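PDB 5JK0: tyrosine recombinase XerH from Helicobacter pylori, which catalyses the cutting and rejoining of recombining DNA molecules by a tyrosine-based mechanism, takes part in chromosome segregation and may contribute to chromosome decatenation. Local coordinates for residues D[100-103]-D[104-107]; D[119-122]-D[123-127]; D[287-290]-D[291-295]; D[328-331]-D[332-336]. All coordinates share one frame; numbering follows the deposited sequence.

How the contacts relate
The four contacts follow one another along the chain, two in the core-binding region and two in the catalytic one. Contacts 1 and 2 lie at opposite ends of helix 107-117, their centres about 25 Å apart: 100-107 leads into it, and 119-127 starts the next helix, 123-143. Contacts 3 and 4, on helices 286-300 and 327-334, have centres about 26 Å apart. No two contacts touch; the longest separation, about 48 Å between centres, runs from contact 1 to contact 4. Contacts 2 and 3 grip the DNA backbone and contact 4 brings a predicted active-site histidine near a phosphate, whereas contact 1 stays about 13 Å from DNA at its nearest atom.

Contact 1. Residues D[100-103]-D[104-107]; sequences NSLK and NIDE
N104 OD1 reaches back to S101 N across a short 3-10 turn, and S101 itself makes an ST turn to K103 N. The side chain of N104 folds back along the turn, its CG beside its own backbone N (chi1 -66°), which brings OD1 to the start of the turn. There OD1 accepts from S101 N at 3.0 Å, the donor tilted from the carbonyl plane, and a water that bonds to N100 N also donates to it. S101 OG has other partners: held beside its carbonyl carbon (chi1 174°), it accepts from K103 N at 3.1 Å and makes a second bond to E7. Backbone bonds from N104 N to S101 O and from I105 N to L102 O, at 3.2 and 3.1 Å, close the turn itself.

On another side of the turn L102 and I105 lie alongside each other and point the same way, into the core-binding domain. L102 packs on N15, L16 and W19 of helix 12-30, I105 on F83 and F87 of helix 74-93, so the loop ahead of helix 107-117 packs on two helices. D106 is the N-cap of helix 107-117, its OD1 bonded to M109 N. Where the paired apolar side chains meet, L102 CD2 and I105 CD1 are 4.1 Å apart.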
# COMPACT_ATOMS: atom_id res chain seq x y z
N ASN D 100 23.18 -18.54 -26.06
CA ASN D 100 22.98 -18.81 -27.48
C ASN D 100 21.53 -19.12 -27.84
O ASN D 100 21.25 -19.57 -28.96
CB ASN D 100 23.87 -19.98 -27.91
CG ASN D 100 25.35 -19.65 -27.80
OD1 ASN D 100 25.76 -18.51 -28.01
ND2 ASN D 100 26.15 -20.66 -27.47
N SER D 101 20.61 -18.87 -26.92
CA SER D 101 19.20 -19.18 -27.16
C SER D 101 18.26 -18.14 -26.56
O SER D 101 18.60 -17.47 -25.58
CB SER D 101 18.87 -20.57 -26.59
OG SER D 101 17.48 -20.84 -26.70
N LEU D 102 17.07 -18.02 -27.15
CA LEU D 102 16.03 -17.14 -26.62
C LEU D 102 15.55 -17.63 -25.26
O LEU D 102 15.05 -16.85 -24.45
CB LEU D 102 14.85 -17.04 -27.59
CG LEU D 102 15.03 -16.20 -28.85
CD1 LEU D 102 13.76 -16.20 -29.68
CD2 LEU D 102 15.44 -14.77 -28.50
N LYS D 103 15.70 -18.93 -25.02
CA LYS D 103 15.27 -19.53 -23.77
C LYS D 103 16.14 -19.09 -22.59
O LYS D 103 15.78 -19.30 -21.43
CB LYS D 103 15.27 -21.06 -23.88
CG LYS D 103 14.27 -21.60 -24.89
CD LYS D 103 14.33 -23.12 -24.96
CE LYS D 103 13.32 -23.67 -25.96
NZ LYS D 103 13.39 -25.15 -26.08
N ASN D 104 17.29 -18.49 -22.90
CA ASN D 104 18.18 -17.97 -21.86
C ASN D 104 17.64 -16.68 -21.24
O ASN D 104 18.09 -16.26 -20.18
CB ASN D 104 19.58 -17.73 -22.43
CG ASN D 104 20.27 -19.01 -22.84
OD1 ASN D 104 20.79 -19.13 -23.95
ND2 ASN D 104 20.28 -19.99 -21.94
N ILE D 105 16.68 -16.06 -21.92
CA ILE D 105 16.05 -14.85 -21.42
C ILE D 105 15.09 -15.18 -20.27
O ILE D 105 14.11 -15.89 -20.46
CB ILE D 105 15.27 -14.11 -22.52
CG1 ILE D 105 16.22 -13.72 -23.66
CG2 ILE D 105 14.58 -12.88 -21.95
CD1 ILE D 105 15.54 -12.94 -24.78
N ASP D 106 15.39 -14.66 -19.08
CA ASP D 106 14.52 -14.87 -17.93
C ASP D 106 14.24 -13.57 -17.18
O ASP D 106 14.60 -12.49 -17.64
CB ASP D 106 15.13 -15.91 -16.98
CG ASP D 106 16.58 -15.60 -16.61
OD1 ASP D 106 16.99 -14.42 -16.69
OD2 ASP D 106 17.31 -16.54 -16.25
N GLU D 107 13.60 -13.70 -16.02
CA GLU D 107 13.17 -12.54 -15.24
C GLU D 107 14.36 -11.78 -14.66
O GLU D 107 14.31 -10.56 -14.52
CB GLU D 107 12.23 -12.99 -14.13
CG GLU D 107 11.17 -11.98 -13.76
CD GLU D 107 10.03 -12.60 -12.98
OE1 GLU D 107 10.13 -13.79 -12.63
OE2 GLU D 107 9.03 -11.90 -12.73
O HOH W 1 22.79 -21.18 -24.44
O HOH W 2 13.17 -18.51 -19.66

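Contact 2. Residues D[119-122]-D[123-127]; sequences GGLS and LATKK. With nucleotides of chain H.
S122 OG sits between its backbone N and carbonyl carbon, the crowded position (chi1 66°), while T125 OG1 is turned anti to its carbonyl carbon (chi1 -62°); these two rotations bring the hydroxyls to 2.8 Å from each other. They meet at the start of helix 123-143, with S122 as N-cap, and beside them lies the phosphate of DA10 of chain H. S122 N donates to DA10 OP2 at 3.2 Å, nearly straight at 172°. S122 OG is 3.1 Å from DA10 O5', so its proton has two acceptors within reach. T125 OG1 also meets OP2, at a distance too short to be reliable in detail. One phosphate is thus held by a helix N-terminus, whose dipole would be expected to favour the negative charge.

Next to the hydroxyls the side chains of L121 and T125 cross at a slant, with L121 CD1 3.8 Å from T125 CG2. On the next nucleotide A124 CB lies 3.6 Å from DA11 O5' of chain H. The first helical turn is closed by K126 N bonding to S122 O at 3.2 Å, and K126, its end bent at chi4, sends NZ to T118 and to N33 of the second subunit. That subunit's D242 accepts from L123 N, so the junction of helices 107-117 and 123-143 is wedged between DNA and a neighbouring recombinase.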
# COMPACT_ATOMS: atom_id res chain seq x y z
N GLY D 119 18.47 4.03 -15.36
CA GLY D 119 19.24 4.80 -14.40
C GLY D 119 19.18 6.29 -14.68
O GLY D 119 19.60 6.75 -15.74
N GLY D 120 18.63 7.04 -13.74
CA GLY D 120 18.53 8.48 -13.87
C GLY D 120 17.20 8.94 -14.44
O GLY D 120 16.94 10.14 -14.55
N LEU D 121 16.35 7.99 -14.81
CA LEU D 121 15.04 8.30 -15.37
C LEU D 121 13.96 8.29 -14.30
O LEU D 121 14.18 7.82 -13.18
CB LEU D 121 14.69 7.32 -16.50
CG LEU D 121 15.69 7.28 -17.66
CD1 LEU D 121 15.18 6.37 -18.77
CD2 LEU D 121 15.96 8.68 -18.19
N SER D 122 12.78 8.79 -14.65
CA SER D 122 11.68 8.91 -13.70
C SER D 122 11.08 7.55 -13.35
O SER D 122 11.30 6.57 -14.06
CB SER D 122 10.59 9.83 -14.25
OG SER D 122 9.97 9.26 -15.39
N LEU D 123 10.32 7.51 -12.26
CA LEU D 123 9.64 6.29 -11.84
C LEU D 123 8.56 5.90 -12.85
O LEU D 123 8.32 4.72 -13.08
CB LEU D 123 9.02 6.47 -10.45
CG LEU D 123 8.22 5.30 -9.88
CD1 LEU D 123 9.09 4.06 -9.76
CD2 LEU D 123 7.61 5.67 -8.54
N ALA D 124 7.94 6.90 -13.46
CA ALA D 124 6.90 6.67 -14.46
C ALA D 124 7.47 6.01 -15.70
O ALA D 124 6.85 5.13 -16.29
CB ALA D 124 6.21 7.98 -14.82
N THR D 125 8.67 6.45 -16.10
CA THR D 125 9.35 5.89 -17.26
C THR D 125 9.70 4.43 -17.02
O THR D 125 9.57 3.59 -17.91
CB THR D 125 10.63 6.68 -17.60
OG1 THR D 125 10.28 8.03 -17.93
CG2 THR D 125 11.36 6.05 -18.77
N LYS D 126 10.15 4.13 -15.80
CA LYS D 126 10.48 2.76 -15.41
C LYS D 126 9.26 1.85 -15.56
O LYS D 126 9.37 0.71 -15.99
CB LYS D 126 11.00 2.72 -13.97
CG LYS D 126 12.29 3.49 -13.74
CD LYS D 126 12.60 3.58 -12.25
CE LYS D 126 13.93 4.28 -11.99
NZ LYS D 126 15.09 3.50 -12.50
N LYS D 127 8.09 2.38 -15.20
CA LYS D 127 6.85 1.61 -15.28
C LYS D 127 6.48 1.30 -16.73
O LYS D 127 6.01 0.20 -17.03
CB LYS D 127 5.71 2.36 -14.60
CG LYS D 127 5.89 2.53 -13.11
CD LYS D 127 4.70 3.23 -12.47
CE LYS D 127 4.87 3.35 -10.97
NZ LYS D 127 3.69 3.99 -10.33
P DA H 10 11.99 11.09 -17.62
OP1 DA H 10 12.79 11.88 -16.66
OP2 DA H 10 12.08 9.62 -17.63
O5' DA H 10 10.45 11.49 -17.45
C5' DA H 10 10.03 12.82 -17.73
C4' DA H 10 8.52 12.95 -17.60
O4' DA H 10 7.88 12.37 -18.76
C3' DA H 10 7.92 12.24 -16.38
O3' DA H 10 7.02 13.11 -15.71
C2' DA H 10 7.17 11.05 -17.00
C1' DA H 10 6.76 11.64 -18.34
N9 DA H 10 6.43 10.63 -19.34
C8 DA H 10 7.16 9.52 -19.67
N7 DA H 10 6.62 8.78 -20.61
C5 DA H 10 5.45 9.46 -20.92
C6 DA H 10 4.42 9.20 -21.85
N6 DA H 10 4.41 8.14 -22.66
N1 DA H 10 3.39 10.08 -21.91
C2 DA H 10 3.41 11.14 -21.09
N3 DA H 10 4.31 11.49 -20.19
C4 DA H 10 5.32 10.60 -20.15
P DA H 11 6.58 12.81 -14.19
OP1 DA H 11 5.76 13.96 -13.73
OP2 DA H 11 7.78 12.41 -13.44
O5' DA H 11 5.64 11.51 -14.32
C5' DA H 11 4.24 11.61 -14.05
C4' DA H 11 3.49 12.17 -15.25
O4' DA H 11 3.79 11.37 -16.43
C3' DA H 11 1.97 12.17 -15.10
O3' DA H 11 1.45 13.44 -15.48
C2' DA H 11 1.50 11.06 -16.04
C1' DA H 11 2.59 11.06 -17.10
N9 DA H 11 2.76 9.76 -17.76
C8 DA H 11 3.74 8.84 -17.53
N7 DA H 11 3.63 7.76 -18.26
C5 DA H 11 2.49 7.98 -19.02
C6 DA H 11 1.83 7.20 -19.99
N6 DA H 11 2.25 5.99 -20.38
N1 DA H 11 0.72 7.71 -20.55
C2 DA H 11 0.30 8.92 -20.16
N3 DA H 11 0.83 9.74 -19.25
C4 DA H 11 1.94 9.21 -18.72

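Contact 3. Residues D[287-290]-D[291-295]; sequences AYLY and KQVER. With nucleotides of chain G; nucleotides of chain H.
Y288 with Q292 and Y290 with E294 are i to i+4 pairs on one DNA-binding helix, 286-300, of the tyrosine recombinase catalytic domain. The Y288 ring is sandwiched. Over one face lies Q292 CG, a CH-pi contact 4.0 Å from the ring centroid; over the opposite face lies O5' of DG4 of chain H. In Q292, chi1 (-67°) puts CG over the face, and the bend at chi2 (-63°) turns the amide along the ring, the planes 31° apart. Y288 OH is bonded to N201, so the ring is fixed at its tip as well as on both faces.

Y290, two residues on, points from another side of the helix. DA24 of chain G lies over one face of its ring, C8 3.6 Å from the plane and offset toward the rim. OP2 of the same nucleotide sits at the ring edge, hydrogen-bonded to Y290 OH at a separation so short that its exact value is doubtful. E294 OE1 is 3.8 Å from Y290 CE1, while OE2 forms a salt bridge with R303. One water joins the pair, donating to Y290 OH at 2.8 Å and to E294 OE2 at 3.0 Å.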
# COMPACT_ATOMS: atom_id res chain seq x y z
N ALA D 287 2.75 20.76 -29.86
CA ALA D 287 4.06 21.37 -29.66
C ALA D 287 4.01 22.88 -29.82
O ALA D 287 4.61 23.62 -29.03
CB ALA D 287 5.07 20.77 -30.63
N TYR D 288 3.29 23.35 -30.84
CA TYR D 288 3.16 24.78 -31.08
C TYR D 288 2.26 25.42 -30.02
O TYR D 288 2.54 26.53 -29.56
CB TYR D 288 2.60 25.05 -32.47
CG TYR D 288 2.41 26.52 -32.77
CD1 TYR D 288 3.48 27.31 -33.18
CD2 TYR D 288 1.16 27.12 -32.65
CE1 TYR D 288 3.31 28.66 -33.45
CE2 TYR D 288 0.98 28.47 -32.92
CZ TYR D 288 2.06 29.23 -33.32
OH TYR D 288 1.89 30.56 -33.59
N LEU D 289 1.19 24.73 -29.66
CA LEU D 289 0.26 25.22 -28.65
C LEU D 289 0.95 25.42 -27.31
O LEU D 289 0.77 26.45 -26.65
CB LEU D 289 -0.93 24.26 -28.50
CG LEU D 289 -1.89 24.54 -27.34
CD1 LEU D 289 -2.52 25.92 -27.46
CD2 LEU D 289 -2.96 23.46 -27.27
N TYR D 290 1.74 24.43 -26.90
CA TYR D 290 2.48 24.50 -25.64
C TYR D 290 3.41 25.70 -25.61
O TYR D 290 3.44 26.46 -24.64
CB TYR D 290 3.28 23.21 -25.42
CG TYR D 290 4.12 23.22 -24.16
CD1 TYR D 290 5.42 23.71 -24.17
CD2 TYR D 290 3.62 22.73 -22.97
CE1 TYR D 290 6.19 23.73 -23.02
CE2 TYR D 290 4.38 22.73 -21.81
CZ TYR D 290 5.66 23.23 -21.85
OH TYR D 290 6.43 23.25 -20.70
N LYS D 291 4.18 25.88 -26.68
CA LYS D 291 5.17 26.94 -26.77
C LYS D 291 4.52 28.32 -26.63
O LYS D 291 5.09 29.22 -26.00
CB LYS D 291 5.93 26.85 -28.09
CG LYS D 291 7.27 27.57 -28.09
CD LYS D 291 8.24 26.91 -27.12
CE LYS D 291 9.62 27.56 -27.20
NZ LYS D 291 10.61 26.89 -26.30
N GLN D 292 3.34 28.48 -27.20
CA GLN D 292 2.61 29.74 -27.12
C GLN D 292 2.05 29.97 -25.72
O GLN D 292 1.98 31.10 -25.25
CB GLN D 292 1.49 29.78 -28.16
CG GLN D 292 1.98 29.83 -29.59
CD GLN D 292 2.78 31.08 -29.89
OE1 GLN D 292 2.44 32.17 -29.44
NE2 GLN D 292 3.86 30.92 -30.65
N VAL D 293 1.65 28.88 -25.06
CA VAL D 293 1.12 28.96 -23.71
C VAL D 293 2.21 29.29 -22.70
O VAL D 293 2.06 30.19 -21.88
CB VAL D 293 0.42 27.64 -23.30
CG1 VAL D 293 0.16 27.61 -21.80
CG2 VAL D 293 -0.87 27.47 -24.08
N GLU D 294 3.32 28.55 -22.77
CA GLU D 294 4.46 28.77 -21.88
C GLU D 294 5.00 30.19 -22.01
O GLU D 294 5.43 30.79 -21.03
CB GLU D 294 5.57 27.76 -22.18
CG GLU D 294 6.78 27.89 -21.27
CD GLU D 294 8.01 27.20 -21.82
OE1 GLU D 294 8.07 26.98 -23.05
OE2 GLU D 294 8.92 26.87 -21.03
N ARG D 295 4.97 30.71 -23.23
CA ARG D 295 5.45 32.05 -23.52
C ARG D 295 4.64 33.12 -22.78
O ARG D 295 5.19 34.10 -22.29
CB ARG D 295 5.43 32.31 -25.03
CG ARG D 295 5.89 33.69 -25.45
CD ARG D 295 6.02 33.78 -26.96
NE ARG D 295 6.30 35.13 -27.41
CZ ARG D 295 5.37 35.98 -27.83
NH1 ARG D 295 4.09 35.62 -27.85
NH2 ARG D 295 5.71 37.20 -28.22
P DA G 24 6.41 20.76 -18.79
OP1 DA G 24 7.04 20.56 -17.47
OP2 DA G 24 5.47 21.88 -18.98
O5' DA G 24 7.55 20.86 -19.90
C5' DA G 24 8.64 19.94 -19.88
C4' DA G 24 9.42 19.95 -21.18
O4' DA G 24 8.67 19.30 -22.23
C3' DA G 24 9.79 21.34 -21.72
O3' DA G 24 11.16 21.35 -22.08
C2' DA G 24 8.91 21.47 -22.97
C1' DA G 24 8.89 20.02 -23.42
N9 DA G 24 7.85 19.70 -24.39
C8 DA G 24 6.62 20.29 -24.53
N7 DA G 24 5.90 19.79 -25.50
C5 DA G 24 6.71 18.81 -26.05
C6 DA G 24 6.53 17.91 -27.12
N6 DA G 24 5.42 17.86 -27.86
N1 DA G 24 7.54 17.06 -27.40
C2 DA G 24 8.65 17.11 -26.65
N3 DA G 24 8.94 17.90 -25.63
C4 DA G 24 7.92 18.74 -25.37
P DT H 5 2.98 21.86 -37.52
OP1 DT H 5 2.03 21.31 -38.51
OP2 DT H 5 2.54 22.11 -36.13
O5' DT H 5 4.27 20.91 -37.47
C5' DT H 5 4.94 20.54 -38.68
C4' DT H 5 6.16 19.68 -38.39
O4' DT H 5 7.04 20.38 -37.47
C3' DT H 5 5.87 18.32 -37.75
O3' DT H 5 6.67 17.31 -38.37
C2' DT H 5 6.26 18.52 -36.29
C1' DT H 5 7.40 19.52 -36.42
N1 DT H 5 7.61 20.34 -35.19
C2 DT H 5 8.68 20.06 -34.36
O2 DT H 5 9.47 19.17 -34.58
N3 DT H 5 8.78 20.88 -33.27
C4 DT H 5 7.94 21.92 -32.92
O4 DT H 5 8.12 22.60 -31.91
C5 DT H 5 6.84 22.16 -33.83
C7 DT H 5 5.87 23.27 -33.55
C6 DT H 5 6.73 21.37 -34.90
P DG H 4 2.34 28.34 -38.22
OP1 DG H 4 1.97 27.37 -39.27
OP2 DG H 4 1.38 29.39 -37.82
O5' DG H 4 2.78 27.55 -36.89
C5' DG H 4 2.78 26.12 -36.87
C4' DG H 4 4.00 25.56 -37.58
O4' DG H 4 5.18 26.27 -37.16
C3' DG H 4 4.31 24.11 -37.26
O3' DG H 4 3.54 23.25 -38.10
C2' DG H 4 5.80 24.01 -37.58
C1' DG H 4 6.31 25.43 -37.28
N9 DG H 4 7.11 25.52 -36.06
C8 DG H 4 6.89 26.37 -35.00
N7 DG H 4 7.76 26.24 -34.04
C5 DG H 4 8.62 25.24 -34.49
C6 DG H 4 9.76 24.68 -33.88
O6 DG H 4 10.26 24.95 -32.78
N1 DG H 4 10.35 23.70 -34.68
C2 DG H 4 9.88 23.31 -35.91
N2 DG H 4 10.57 22.35 -36.53
N3 DG H 4 8.81 23.84 -36.50
C4 DG H 4 8.23 24.79 -35.73
O HOH W 3 8.45 24.48 -19.20

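Contact 4. Residues D[328-331]-D[332-336]; sequences ILVQ and EALGH. With nucleotides of chain H.
Q331 reaches from the last turn of helix 327-334 past its glycine-terminated C-terminal end to H336, a predicted active-site residue of this tyrosine recombinase. From CB onward the chain is extended, CG anti to the backbone N (chi1 178°) and the amide carrying on in the same line (chi2 -173°). CB lies against the backbone where E332 begins. CG, one bond further, is 3.2 Å from H336 O and also faces H336 CB. CD passes the same carbonyl, and at the tip NE2 donates to H336 O in a weak bond of 3.4 Å. OE1 takes a water at 2.7 Å that also donates to E332 OE2, and it receives a weak bond from R343 of the third subunit.

The carbonyl of Q331 closes the helix end. Its O accepts from G335 N at 2.8 Å and, weakly, from H336 N, as G335 with positive phi turns the chain out of the helix. V330 and L334, side by side on another flank with CG1 and CD2 4.1 Å apart, pack toward helices 339-342 and 309-324 respectively.

This turn brings the side chain of H336 to about 4 Å from that of Y345, the predicted nucleophile. S342, hydrogen-bonded to ND1, helps set the ring's rotation, and L334 CB lies over one ring face, 3.5 Å above the plane and toward the rim. H336 also packs on a further DNA phosphate, while DT14 of chain H approaches the backbone, its OP1 3.6 Å from H336 C.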
# COMPACT_ATOMS: atom_id res chain seq x y z
N ILE D 328 -20.19 15.81 -9.60
CA ILE D 328 -20.81 15.35 -10.84
C ILE D 328 -20.64 16.40 -11.94
O ILE D 328 -20.39 16.07 -13.10
CB ILE D 328 -22.31 15.05 -10.64
CG1 ILE D 328 -22.49 13.93 -9.62
CG2 ILE D 328 -22.96 14.66 -11.96
CD1 ILE D 328 -21.95 12.59 -10.07
N LEU D 329 -20.76 17.67 -11.56
CA LEU D 329 -20.60 18.78 -12.50
C LEU D 329 -19.17 18.82 -13.05
O LEU D 329 -18.96 19.13 -14.22
CB LEU D 329 -20.94 20.11 -11.83
CG LEU D 329 -20.84 21.37 -12.69
CD1 LEU D 329 -21.78 21.27 -13.89
CD2 LEU D 329 -21.14 22.61 -11.87
N VAL D 330 -18.20 18.51 -12.20
CA VAL D 330 -16.80 18.47 -12.61
C VAL D 330 -16.58 17.37 -13.64
O VAL D 330 -15.90 17.58 -14.65
CB VAL D 330 -15.87 18.23 -11.40
CG1 VAL D 330 -14.44 17.97 -11.86
CG2 VAL D 330 -15.92 19.41 -10.45
N GLN D 331 -17.18 16.21 -13.40
CA GLN D 331 -17.06 15.07 -14.30
C GLN D 331 -17.63 15.39 -15.68
O GLN D 331 -17.01 15.11 -16.70
CB GLN D 331 -17.76 13.85 -13.72
CG GLN D 331 -17.72 12.63 -14.63
CD GLN D 331 -18.56 11.48 -14.10
OE1 GLN D 331 -19.50 11.68 -13.34
NE2 GLN D 331 -18.20 10.27 -14.50
N GLU D 332 -18.83 15.97 -15.70
CA GLU D 332 -19.52 16.27 -16.95
C GLU D 332 -18.85 17.39 -17.73
O GLU D 332 -18.83 17.37 -18.96
CB GLU D 332 -20.98 16.63 -16.66
CG GLU D 332 -21.78 15.51 -16.02
CD GLU D 332 -22.09 14.39 -17.00
OE1 GLU D 332 -22.10 14.64 -18.22
OE2 GLU D 332 -22.32 13.25 -16.54
N ALA D 333 -18.30 18.37 -17.01
CA ALA D 333 -17.66 19.51 -17.66
C ALA D 333 -16.29 19.14 -18.22
O ALA D 333 -15.89 19.63 -19.27
CB ALA D 333 -17.53 20.67 -16.68
N LEU D 334 -15.56 18.28 -17.50
CA LEU D 334 -14.22 17.89 -17.91
C LEU D 334 -14.25 16.70 -18.87
O LEU D 334 -13.32 16.50 -19.65
CB LEU D 334 -13.36 17.56 -16.69
CG LEU D 334 -12.61 18.72 -16.03
CD1 LEU D 334 -11.67 19.40 -17.02
CD2 LEU D 334 -13.56 19.74 -15.41
N GLY D 335 -15.31 15.91 -18.79
CA GLY D 335 -15.45 14.74 -19.65
C GLY D 335 -14.76 13.52 -19.09
O GLY D 335 -14.36 12.62 -19.84
N HIS D 336 -14.60 13.48 -17.77
CA HIS D 336 -13.98 12.33 -17.11
C HIS D 336 -14.88 11.11 -17.19
O HIS D 336 -16.09 11.20 -16.99
CB HIS D 336 -13.69 12.66 -15.64
CG HIS D 336 -12.67 13.74 -15.45
ND1 HIS D 336 -12.67 14.58 -14.36
CD2 HIS D 336 -11.61 14.11 -16.21
CE1 HIS D 336 -11.66 15.42 -14.46
NE2 HIS D 336 -11.00 15.16 -15.57
P DT H 14 -10.99 9.13 -18.00
OP1 DT H 14 -11.98 9.79 -18.87
OP2 DT H 14 -11.03 9.36 -16.53
O5' DT H 14 -11.04 7.55 -18.25
C5' DT H 14 -10.61 7.02 -19.50
C4' DT H 14 -10.57 5.50 -19.48
O4' DT H 14 -9.47 5.05 -18.65
C3' DT H 14 -11.84 4.83 -18.92
O3' DT H 14 -12.32 3.87 -19.84
C2' DT H 14 -11.36 4.17 -17.62
C1' DT H 14 -9.89 3.92 -17.93
N1 DT H 14 -9.04 3.79 -16.71
C2 DT H 14 -8.61 2.54 -16.32
O2 DT H 14 -8.89 1.52 -16.93
N3 DT H 14 -7.85 2.52 -15.18
C4 DT H 14 -7.47 3.60 -14.41
O4 DT H 14 -6.77 3.48 -13.41
C5 DT H 14 -7.95 4.89 -14.87
C7 DT H 14 -7.60 6.13 -14.12
C6 DT H 14 -8.70 4.92 -15.98
O HOH W 4 -22.03 11.75 -14.23